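Local coordinates for protein glyoxalase 3 (Candida albicans, PDB 4LRU) that converts methylglyoxal to D-lactate in a single glutathione-independent step, detoxifying the methylglyoxal that the cell itself produces, at residues V5-Y19 / D101-Y115. Sequence-based numbering, arbitrary orientation. Where two conformers were deposited one is given.
Sequences VKVLLALTSYNETFY and DIFFGSAGHGTLFDY
Y14 CG lies anti to the backbone N (chi1 -175°) and F113 CG anti to its carbonyl carbon (chi1 -68°), which brings the two rings into an offset stack, centroids 3.7 Å apart and planes at 6°. The stack lies beyond the C-terminal ends of neighbouring parallel strands 6-10 and 102-105 in the central sheet of the DJ-1 fold. Backbone bonds join these strands, among them F104 N to L8 O at 2.8 Å. On one face V7 and L9 meet helix 29-42, I102 meets helix 225-236, and F104 touches both. L8, A10 and F103 pack on the other face. At the strand ends, A10 O accepts from both N and OG of S106; OG, 2.6 Å from A10 O, meets a lone pair of that oxygen. F18 CE1 meets the F113 ring at its edge, and F18 CE2 lies 3.6 Å from H109 CB. H109 NE2 hydrogen-bonds to E171 OE1, which places the aromatic cluster beside the probable active site. D114 ties helix 111-114 to the 12-14 turn. Its OD1 takes the T12 hydroxyl, while T12 OG1 accepts from Y14 N in an ST turn. D114 OD2 receives S13 N at 2.8 Å and S13 OG at 2.7 Å, both from the same face of the carboxylate.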
ATOM      1  N   VAL A   5     -14.728  12.839   0.223  1.00 26.06           N
ATOM      2  CA  VAL A   5     -13.488  12.223  -0.209  1.00 23.91           C
ATOM      3  C   VAL A   5     -13.409  10.845   0.412  1.00 24.32           C
ATOM      4  O   VAL A   5     -13.337  10.713   1.640  1.00 25.39           O
ATOM      5  CB  VAL A   5     -12.231  13.017   0.218  1.00 23.80           C
ATOM      6  CG1 VAL A   5     -10.962  12.243  -0.104  1.00 24.09           C
ATOM      7  CG2 VAL A   5     -12.209  14.374  -0.471  1.00 25.68           C
ATOM      8  N   LYS A   6     -13.402   9.823  -0.437  1.00 23.30           N
ATOM      9  CA  LYS A   6     -13.313   8.458   0.029  1.00 22.89           C
ATOM     10  C   LYS A   6     -12.004   7.843  -0.415  1.00 21.98           C
ATOM     11  O   LYS A   6     -11.651   7.878  -1.597  1.00 22.19           O
ATOM     12  CB  LYS A   6     -14.498   7.645  -0.497  1.00 24.88           C
ATOM     13  CG  LYS A   6     -15.834   8.193  -0.070  1.00 28.08           C
ATOM     14  CD  LYS A   6     -16.966   7.322  -0.600  1.00 31.87           C
ATOM     15  CE  LYS A   6     -18.324   7.801  -0.118  1.00 35.81           C
ATOM     16  NZ  LYS A   6     -18.574   9.231  -0.433  1.00 41.59           N
ATOM     17  N   VAL A   7     -11.257   7.357   0.571  1.00 20.11           N
ATOM     18  CA  VAL A   7     -10.001   6.694   0.352  1.00 19.55           C
ATOM     19  C   VAL A   7     -10.274   5.198   0.224  1.00 19.21           C
ATOM     20  O   VAL A   7     -10.920   4.609   1.094  1.00 20.59           O
ATOM     21  CB  VAL A   7      -9.033   6.935   1.534  1.00 20.18           C
ATOM     22  CG1 VAL A   7      -7.745   6.174   1.326  1.00 19.78           C
ATOM     23  CG2 VAL A   7      -8.747   8.431   1.709  1.00 21.58           C
ATOM     24  N   LEU A   8      -9.785   4.608  -0.860  1.00 19.72           N
ATOM     25  CA  LEU A   8      -9.687   3.158  -0.952  1.00 18.10           C
ATOM     26  C   LEU A   8      -8.354   2.756  -0.363  1.00 15.81           C
ATOM     27  O   LEU A   8      -7.287   2.976  -0.962  1.00 18.66           O
ATOM     28  CB  LEU A   8      -9.819   2.699  -2.403  1.00 19.33           C
ATOM     29  CG  LEU A   8     -10.044   1.202  -2.619  1.00 19.84           C
ATOM     30  CD1 LEU A   8      -8.868   0.358  -2.162  1.00 20.48           C
ATOM     31  CD2 LEU A   8     -11.354   0.748  -1.980  1.00 21.18           C
ATOM     32  N   LEU A   9      -8.412   2.205   0.840  1.00 17.53           N
ATOM     33  CA  LEU A   9      -7.229   1.690   1.502  1.00 16.83           C
ATOM     34  C   LEU A   9      -7.141   0.190   1.217  1.00 17.61           C
ATOM     35  O   LEU A   9      -7.884  -0.605   1.791  1.00 18.98           O
ATOM     36  CB  LEU A   9      -7.304   1.980   3.010  1.00 18.45           C
ATOM     37  CG  LEU A   9      -6.123   1.526   3.870  1.00 22.01           C
ATOM     38  CD1 LEU A   9      -4.794   1.976   3.311  1.00 23.79           C
ATOM     39  CD2 LEU A   9      -6.266   2.007   5.315  1.00 22.73           C
ATOM     40  N   ALA A  10      -6.264  -0.168   0.277  1.00 17.02           N
ATOM     41  CA  ALA A  10      -6.108  -1.551  -0.173  1.00 18.50           C
ATOM     42  C   ALA A  10      -5.217  -2.324   0.805  1.00 18.39           C
ATOM     43  O   ALA A  10      -4.205  -1.807   1.295  1.00 17.38           O
ATOM     44  CB  ALA A  10      -5.499  -1.580  -1.571  1.00 18.26           C
ATOM     45  N   LEU A  11      -5.622  -3.560   1.087  1.00 17.58           N
ATOM     46  CA  LEU A  11      -4.846  -4.523   1.841  1.00 16.61           C
ATOM     47  C   LEU A  11      -4.567  -5.727   0.959  1.00 16.64           C
ATOM     48  O   LEU A  11      -5.431  -6.118   0.164  1.00 17.39           O
ATOM     49  CB  LEU A  11      -5.641  -4.996   3.057  1.00 16.02           C
ATOM     50  CG  LEU A  11      -5.595  -4.107   4.310  1.00 18.36           C
ATOM     51  CD1 LEU A  11      -6.163  -2.726   4.053  1.00 18.20           C
ATOM     52  CD2 LEU A  11      -6.326  -4.769   5.461  1.00 19.19           C
ATOM     53  N   THR A  12      -3.413  -6.358   1.139  1.00 15.80           N
ATOM     54  CA  THR A  12      -3.193  -7.660   0.522  1.00 17.21           C
ATOM     55  C   THR A  12      -4.123  -8.738   1.087  1.00 17.36           C
ATOM     56  O   THR A  12      -4.444  -8.753   2.276  1.00 18.25           O
ATOM     57  CB  THR A  12      -1.748  -8.171   0.667  1.00 17.59           C
ATOM     58  OG1 THR A  12      -1.614  -9.418  -0.032  1.00 18.55           O
ATOM     59  CG2 THR A  12      -1.364  -8.375   2.126  1.00 19.03           C
ATOM     60  N   SER A  13      -4.517  -9.660   0.204  1.00 18.71           N
ATOM     61  CA  SER A  13      -5.329 -10.821   0.547  1.00 18.06           C
ATOM     62  C   SER A  13      -4.490 -12.097   0.754  1.00 19.04           C
ATOM     63  O   SER A  13      -5.014 -13.125   1.172  1.00 18.28           O
ATOM     64  CB  SER A  13      -6.352 -11.079  -0.565  1.00 19.12           C
ATOM     65  OG  SER A  13      -5.720 -11.527  -1.766  1.00 21.24           O
ATOM     66  N   TYR A  14      -3.186 -12.015   0.502  1.00 17.53           N
ATOM     67  CA  TYR A  14      -2.318 -13.178   0.591  1.00 19.32           C
ATOM     68  C   TYR A  14      -1.857 -13.311   2.033  1.00 19.38           C
ATOM     69  O   TYR A  14      -1.375 -12.339   2.606  1.00 18.52           O
ATOM     70  CB  TYR A  14      -1.119 -13.002  -0.325  1.00 19.09           C
ATOM     71  CG  TYR A  14      -0.240 -14.226  -0.383  1.00 20.96           C
ATOM     72  CD1 TYR A  14      -0.578 -15.304  -1.189  1.00 20.63           C
ATOM     73  CD2 TYR A  14       0.891 -14.336   0.424  1.00 20.16           C
ATOM     74  CE1 TYR A  14       0.212 -16.437  -1.232  1.00 23.75           C
ATOM     75  CE2 TYR A  14       1.689 -15.471   0.388  1.00 21.63           C
ATOM     76  CZ  TYR A  14       1.351 -16.512  -0.464  1.00 21.07           C
ATOM     77  OH  TYR A  14       2.102 -17.673  -0.505  1.00 24.31           O
ATOM     78  N   ASN A  15      -2.037 -14.489   2.620  1.00 18.65           N
ATOM     79  CA  ASN A  15      -1.696 -14.709   4.030  1.00 19.66           C
ATOM     80  C   ASN A  15      -1.259 -16.159   4.203  1.00 21.73           C
ATOM     81  O   ASN A  15      -2.090 -17.046   4.386  1.00 23.18           O
ATOM     82  CB  ASN A  15      -2.932 -14.352   4.876  1.00 21.14           C
ATOM     83  CG  ASN A  15      -2.780 -14.648   6.358  1.00 22.70           C
ATOM     84  OD1 ASN A  15      -3.724 -15.122   6.996  1.00 24.55           O
ATOM     85  ND2 ASN A  15      -1.632 -14.316   6.928  1.00 22.32           N
ATOM     86  N   GLU A  16       0.045 -16.394   4.061  1.00 20.99           N
ATOM     87  CA  GLU A  16       0.609 -17.738   4.060  1.00 22.76           C
ATOM     88  C   GLU A  16       1.953 -17.693   4.769  1.00 23.28           C
ATOM     89  O   GLU A  16       2.629 -16.653   4.779  1.00 22.91           O
ATOM     90  CB  GLU A  16       0.875 -18.216   2.632  1.00 22.59           C
ATOM     91  CG  GLU A  16      -0.316 -18.267   1.691  1.00 24.66           C
ATOM     92  CD  GLU A  16      -1.326 -19.328   2.054  1.00 24.21           C
ATOM     93  OE1 GLU A  16      -2.483 -19.200   1.591  1.00 23.62           O
ATOM     94  OE2 GLU A  16      -0.987 -20.268   2.803  1.00 26.08           O
ATOM     95  N   THR A  17       2.361 -18.838   5.297  0.50 24.74           N
ATOM     96  CA  THR A  17       3.743 -19.060   5.723  0.50 25.79           C
ATOM     97  C   THR A  17       4.723 -18.676   4.619  0.50 26.80           C
ATOM     98  O   THR A  17       4.581 -19.098   3.472  0.50 25.90           O
ATOM     99  CB  THR A  17       3.986 -20.523   6.156  0.50 29.58           C
ATOM    100  OG1 THR A  17       3.700 -21.415   5.070  0.50 31.26           O
ATOM    101  CG2 THR A  17       3.107 -20.874   7.343  0.50 29.44           C
ATOM    102  N   PHE A  18       5.720 -17.874   4.982  1.00 26.75           N
ATOM    103  CA  PHE A  18       6.524 -17.133   4.012  1.00 25.43           C
ATOM    104  C   PHE A  18       7.984 -17.032   4.460  1.00 29.60           C
ATOM    105  O   PHE A  18       8.907 -17.315   3.691  1.00 31.01           O
ATOM    106  CB  PHE A  18       5.934 -15.731   3.830  1.00 25.86           C
ATOM    107  CG  PHE A  18       6.735 -14.839   2.931  1.00 24.96           C
ATOM    108  CD1 PHE A  18       6.748 -15.041   1.561  1.00 27.00           C
ATOM    109  CD2 PHE A  18       7.448 -13.772   3.452  1.00 24.65           C
ATOM    110  CE1 PHE A  18       7.464 -14.193   0.729  1.00 26.77           C
ATOM    111  CE2 PHE A  18       8.158 -12.927   2.632  1.00 22.98           C
ATOM    112  CZ  PHE A  18       8.175 -13.140   1.265  1.00 25.91           C
ATOM    113  N   TYR A  19       8.188 -16.629   5.708  1.00 28.51           N
ATOM    114  CA  TYR A  19       9.544 -16.402   6.227  1.00 30.58           C
ATOM    115  C   TYR A  19      10.252 -17.719   6.563  1.00 31.64           C
ATOM    116  O   TYR A  19       9.607 -18.733   6.845  1.00 32.55           O
ATOM    117  CB  TYR A  19       9.472 -15.535   7.483  1.00 31.18           C
ATOM    118  CG  TYR A  19       8.902 -14.160   7.222  1.00 29.13           C
ATOM    119  CD1 TYR A  19       9.645 -13.199   6.546  1.00 28.42           C
ATOM    120  CD2 TYR A  19       7.604 -13.836   7.604  1.00 28.42           C
ATOM    121  CE1 TYR A  19       9.138 -11.943   6.304  1.00 26.99           C
ATOM    122  CE2 TYR A  19       7.083 -12.583   7.353  1.00 25.62           C
ATOM    123  CZ  TYR A  19       7.846 -11.640   6.703  1.00 26.70           C
ATOM    124  OH  TYR A  19       7.339 -10.380   6.447  1.00 25.21           O
ATOM    125  N   ASP A 101     -11.625   8.694  -4.392  1.00 20.64           N
ATOM    126  CA  ASP A 101     -10.819   9.825  -4.842  1.00 20.36           C
ATOM    127  C   ASP A 101      -9.323   9.675  -4.568  1.00 19.29           C
ATOM    128  O   ASP A 101      -8.521  10.407  -5.140  1.00 20.32           O
ATOM    129  CB  ASP A 101     -11.314  11.106  -4.176  1.00 21.05           C
ATOM    130  CG  ASP A 101     -12.610  11.607  -4.759  1.00 24.70           C
ATOM    131  OD1 ASP A 101     -13.065  11.079  -5.802  1.00 22.33           O
ATOM    132  OD2 ASP A 101     -13.186  12.563  -4.188  1.00 24.28           O
ATOM    133  N   ILE A 102      -8.967   8.784  -3.653  1.00 19.09           N
ATOM    134  CA  ILE A 102      -7.582   8.430  -3.348  1.00 17.52           C
ATOM    135  C   ILE A 102      -7.508   6.903  -3.294  1.00 18.93           C
ATOM    136  O   ILE A 102      -8.438   6.245  -2.793  1.00 19.64           O
ATOM    137  CB  ILE A 102      -7.183   9.007  -1.967  1.00 19.20           C
ATOM    138  CG1 ILE A 102      -7.137  10.532  -2.045  1.00 19.43           C
ATOM    139  CG2 ILE A 102      -5.864   8.435  -1.472  1.00 19.44           C
ATOM    140  CD1 ILE A 102      -7.053  11.225  -0.708  1.00 20.22           C
ATOM    141  N   PHE A 103      -6.423   6.349  -3.831  1.00 16.84           N
ATOM    142  CA  PHE A 103      -6.112   4.947  -3.668  1.00 17.60           C
ATOM    143  C   PHE A 103      -4.822   4.877  -2.877  1.00 17.91           C
ATOM    144  O   PHE A 103      -3.833   5.506  -3.246  1.00 17.98           O
ATOM    145  CB  PHE A 103      -5.930   4.266  -5.025  1.00 18.46           C
ATOM    146  CG  PHE A 103      -5.626   2.791  -4.932  1.00 18.16           C
ATOM    147  CD1 PHE A 103      -4.342   2.348  -4.680  1.00 17.65           C
ATOM    148  CD2 PHE A 103      -6.641   1.849  -5.102  1.00 18.71           C
ATOM    149  CE1 PHE A 103      -4.059   0.997  -4.629  1.00 18.82           C
ATOM    150  CE2 PHE A 103      -6.366   0.494  -5.030  1.00 19.26           C
ATOM    151  CZ  PHE A 103      -5.082   0.066  -4.791  1.00 18.90           C
ATOM    152  N   PHE A 104      -4.834   4.132  -1.780  1.00 16.66           N
ATOM    153  CA  PHE A 104      -3.614   3.925  -0.981  1.00 16.16           C
ATOM    154  C   PHE A 104      -3.350   2.435  -0.770  1.00 16.76           C
ATOM    155  O   PHE A 104      -4.143   1.743  -0.133  1.00 17.51           O
ATOM    156  CB  PHE A 104      -3.740   4.634   0.367  1.00 17.87           C
ATOM    157  CG  PHE A 104      -2.470   4.654   1.157  1.00 16.56           C
ATOM    158  CD1 PHE A 104      -1.990   3.502   1.763  1.00 16.89           C
ATOM    159  CD2 PHE A 104      -1.721   5.839   1.286  1.00 18.67           C
ATOM    160  CE1 PHE A 104      -0.808   3.517   2.481  1.00 18.57           C
ATOM    161  CE2 PHE A 104      -0.542   5.838   2.002  1.00 17.92           C
ATOM    162  CZ  PHE A 104      -0.090   4.686   2.608  1.00 20.14           C
ATOM    163  N   GLY A 105      -2.249   1.947  -1.324  1.00 16.18           N
ATOM    164  CA  GLY A 105      -1.850   0.555  -1.153  1.00 17.41           C
ATOM    165  C   GLY A 105      -1.014   0.324   0.086  1.00 17.47           C
ATOM    166  O   GLY A 105       0.178   0.639   0.107  1.00 17.25           O
ATOM    167  N   SER A 106      -1.635  -0.187   1.146  1.00 15.86           N
ATOM    168  CA  SER A 106      -0.871  -0.722   2.264  1.00 16.05           C
ATOM    169  C   SER A 106      -0.169  -1.969   1.790  1.00 17.57           C
ATOM    170  O   SER A 106      -0.509  -2.504   0.742  1.00 18.59           O
ATOM    171  CB  SER A 106      -1.751  -1.042   3.476  1.00 17.23           C
ATOM    172  OG  SER A 106      -2.551  -2.219   3.305  1.00 18.74           O
ATOM    173  N   ALA A 107       0.784  -2.460   2.558  1.00 17.19           N
ATOM    174  CA  ALA A 107       1.494  -3.631   2.092  1.00 16.41           C
ATOM    175  C   ALA A 107       1.850  -4.605   3.200  1.00 17.84           C
ATOM    176  O   ALA A 107       0.974  -5.032   3.960  1.00 18.12           O
ATOM    177  CB  ALA A 107       2.688  -3.226   1.245  1.00 18.31           C
ATOM    178  N   GLY A 108       3.117  -4.998   3.266  1.00 17.15           N
ATOM    179  CA  GLY A 108       3.478  -6.323   3.709  1.00 17.85           C
ATOM    180  C   GLY A 108       3.814  -7.149   2.493  1.00 17.22           C
ATOM    181  O   GLY A 108       3.298  -6.882   1.413  1.00 18.45           O
ATOM    182  N   HIS A 109       4.679  -8.143   2.659  1.00 17.98           N
ATOM    183  CA  HIS A 109       5.169  -8.920   1.521  1.00 18.97           C
ATOM    184  C   HIS A 109       4.039  -9.664   0.797  1.00 18.30           C
ATOM    185  O   HIS A 109       4.190 -10.045  -0.358  1.00 18.13           O
ATOM    186  CB  HIS A 109       6.241  -9.907   1.971  1.00 20.09           C
ATOM    187  CG  HIS A 109       7.597  -9.294   2.162  1.00 21.73           C
ATOM    188  ND1 HIS A 109       7.969  -8.654   3.327  1.00 22.07           N
ATOM    189  CD2 HIS A 109       8.676  -9.239   1.343  1.00 20.55           C
ATOM    190  CE1 HIS A 109       9.216  -8.228   3.215  1.00 22.68           C
ATOM    191  NE2 HIS A 109       9.670  -8.575   2.024  1.00 21.81           N
ATOM    192  N   GLY A 110       2.905  -9.859   1.455  1.00 18.23           N
ATOM    193  CA  GLY A 110       1.771 -10.518   0.800  1.00 19.39           C
ATOM    194  C   GLY A 110       1.417  -9.843  -0.519  1.00 20.13           C
ATOM    195  O   GLY A 110       1.002 -10.506  -1.486  1.00 18.53           O
ATOM    196  N   THR A 111       1.570  -8.525  -0.590  1.00 18.24           N
ATOM    197  CA  THR A 111       1.208  -7.789  -1.804  1.00 18.38           C
ATOM    198  C   THR A 111       1.947  -8.275  -3.063  1.00 19.36           C
ATOM    199  O   THR A 111       1.448  -8.104  -4.177  1.00 18.90           O
ATOM    200  CB  THR A 111       1.496  -6.274  -1.693  1.00 17.69           C
ATOM    201  OG1 THR A 111       2.889  -6.070  -1.429  1.00 18.72           O
ATOM    202  CG2 THR A 111       0.672  -5.635  -0.616  1.00 17.94           C
ATOM    203  N   LEU A 112       3.144  -8.839  -2.891  1.00 18.86           N
ATOM    204  CA  LEU A 112       3.921  -9.357  -4.001  1.00 18.53           C
ATOM    205  C   LEU A 112       3.162 -10.449  -4.730  1.00 19.16           C
ATOM    206  O   LEU A 112       3.391 -10.677  -5.920  1.00 21.29           O
ATOM    207  CB  LEU A 112       5.256  -9.916  -3.508  1.00 20.25           C
ATOM    208  CG  LEU A 112       6.198  -8.857  -2.925  1.00 21.29           C
ATOM    209  CD1 LEU A 112       7.336  -9.518  -2.176  1.00 22.77           C
ATOM    210  CD2 LEU A 112       6.741  -7.931  -4.011  1.00 22.73           C
ATOM    211  N   PHE A 113       2.283 -11.129  -3.998  1.00 19.72           N
ATOM    212  CA  PHE A 113       1.573 -12.285  -4.540  1.00 19.89           C
ATOM    213  C   PHE A 113       0.295 -11.888  -5.271  1.00 21.52           C
ATOM    214  O   PHE A 113      -0.017 -12.449  -6.332  1.00 21.75           O
ATOM    215  CB  PHE A 113       1.262 -13.305  -3.441  1.00 20.22           C
ATOM    216  CG  PHE A 113       2.488 -13.984  -2.883  1.00 21.29           C
ATOM    217  CD1 PHE A 113       3.212 -13.401  -1.852  1.00 21.34           C
ATOM    218  CD2 PHE A 113       2.914 -15.199  -3.386  1.00 23.40           C
ATOM    219  CE1 PHE A 113       4.334 -14.017  -1.342  1.00 22.13           C
ATOM    220  CE2 PHE A 113       4.039 -15.836  -2.871  1.00 24.65           C
ATOM    221  CZ  PHE A 113       4.743 -15.245  -1.839  1.00 23.34           C
ATOM    222  N   ASP A 114      -0.464 -10.951  -4.709  1.00 18.52           N
ATOM    223  CA  ASP A 114      -1.762 -10.617  -5.271  1.00 19.66           C
ATOM    224  C   ASP A 114      -1.875  -9.288  -5.996  1.00 18.76           C
ATOM    225  O   ASP A 114      -2.591  -9.195  -6.995  1.00 19.15           O
ATOM    226  CB  ASP A 114      -2.887 -10.812  -4.262  1.00 17.74           C
ATOM    227  CG  ASP A 114      -2.828  -9.835  -3.099  1.00 19.35           C
ATOM    228  OD1 ASP A 114      -1.730  -9.326  -2.766  1.00 18.33           O
ATOM    229  OD2 ASP A 114      -3.896  -9.616  -2.506  1.00 19.08           O
ATOM    230  N   TYR A 115      -1.165  -8.261  -5.544  1.00 17.68           N
ATOM    231  CA  TYR A 115      -1.368  -6.933  -6.128  1.00 17.05           C
ATOM    232  C   TYR A 115      -1.129  -6.887  -7.656  1.00 16.67           C
ATOM    233  O   TYR A 115      -1.870  -6.227  -8.352  1.00 17.67           O
ATOM    234  CB  TYR A 115      -0.526  -5.855  -5.439  1.00 17.60           C
ATOM    235  CG  TYR A 115      -1.150  -5.225  -4.192  1.00 17.90           C
ATOM    236  CD1 TYR A 115      -2.255  -5.788  -3.542  1.00 16.62           C
ATOM    237  CD2 TYR A 115      -0.587  -4.080  -3.644  1.00 16.55           C
ATOM    238  CE1 TYR A 115      -2.786  -5.199  -2.401  1.00 18.96           C
ATOM    239  CE2 TYR A 115      -1.104  -3.491  -2.513  1.00 16.05           C
ATOM    240  CZ  TYR A 115      -2.187  -4.055  -1.871  1.00 16.09           C
ATOM    241  OH  TYR A 115      -2.722  -3.475  -0.717  1.00 16.75           O
TER
HETATM  242  O   HOH W   1      -5.780  -7.549  -2.132  1.00 17.64           O
HETATM  243  O   HOH W   2      -1.650  -4.868   2.895  1.00 16.92           O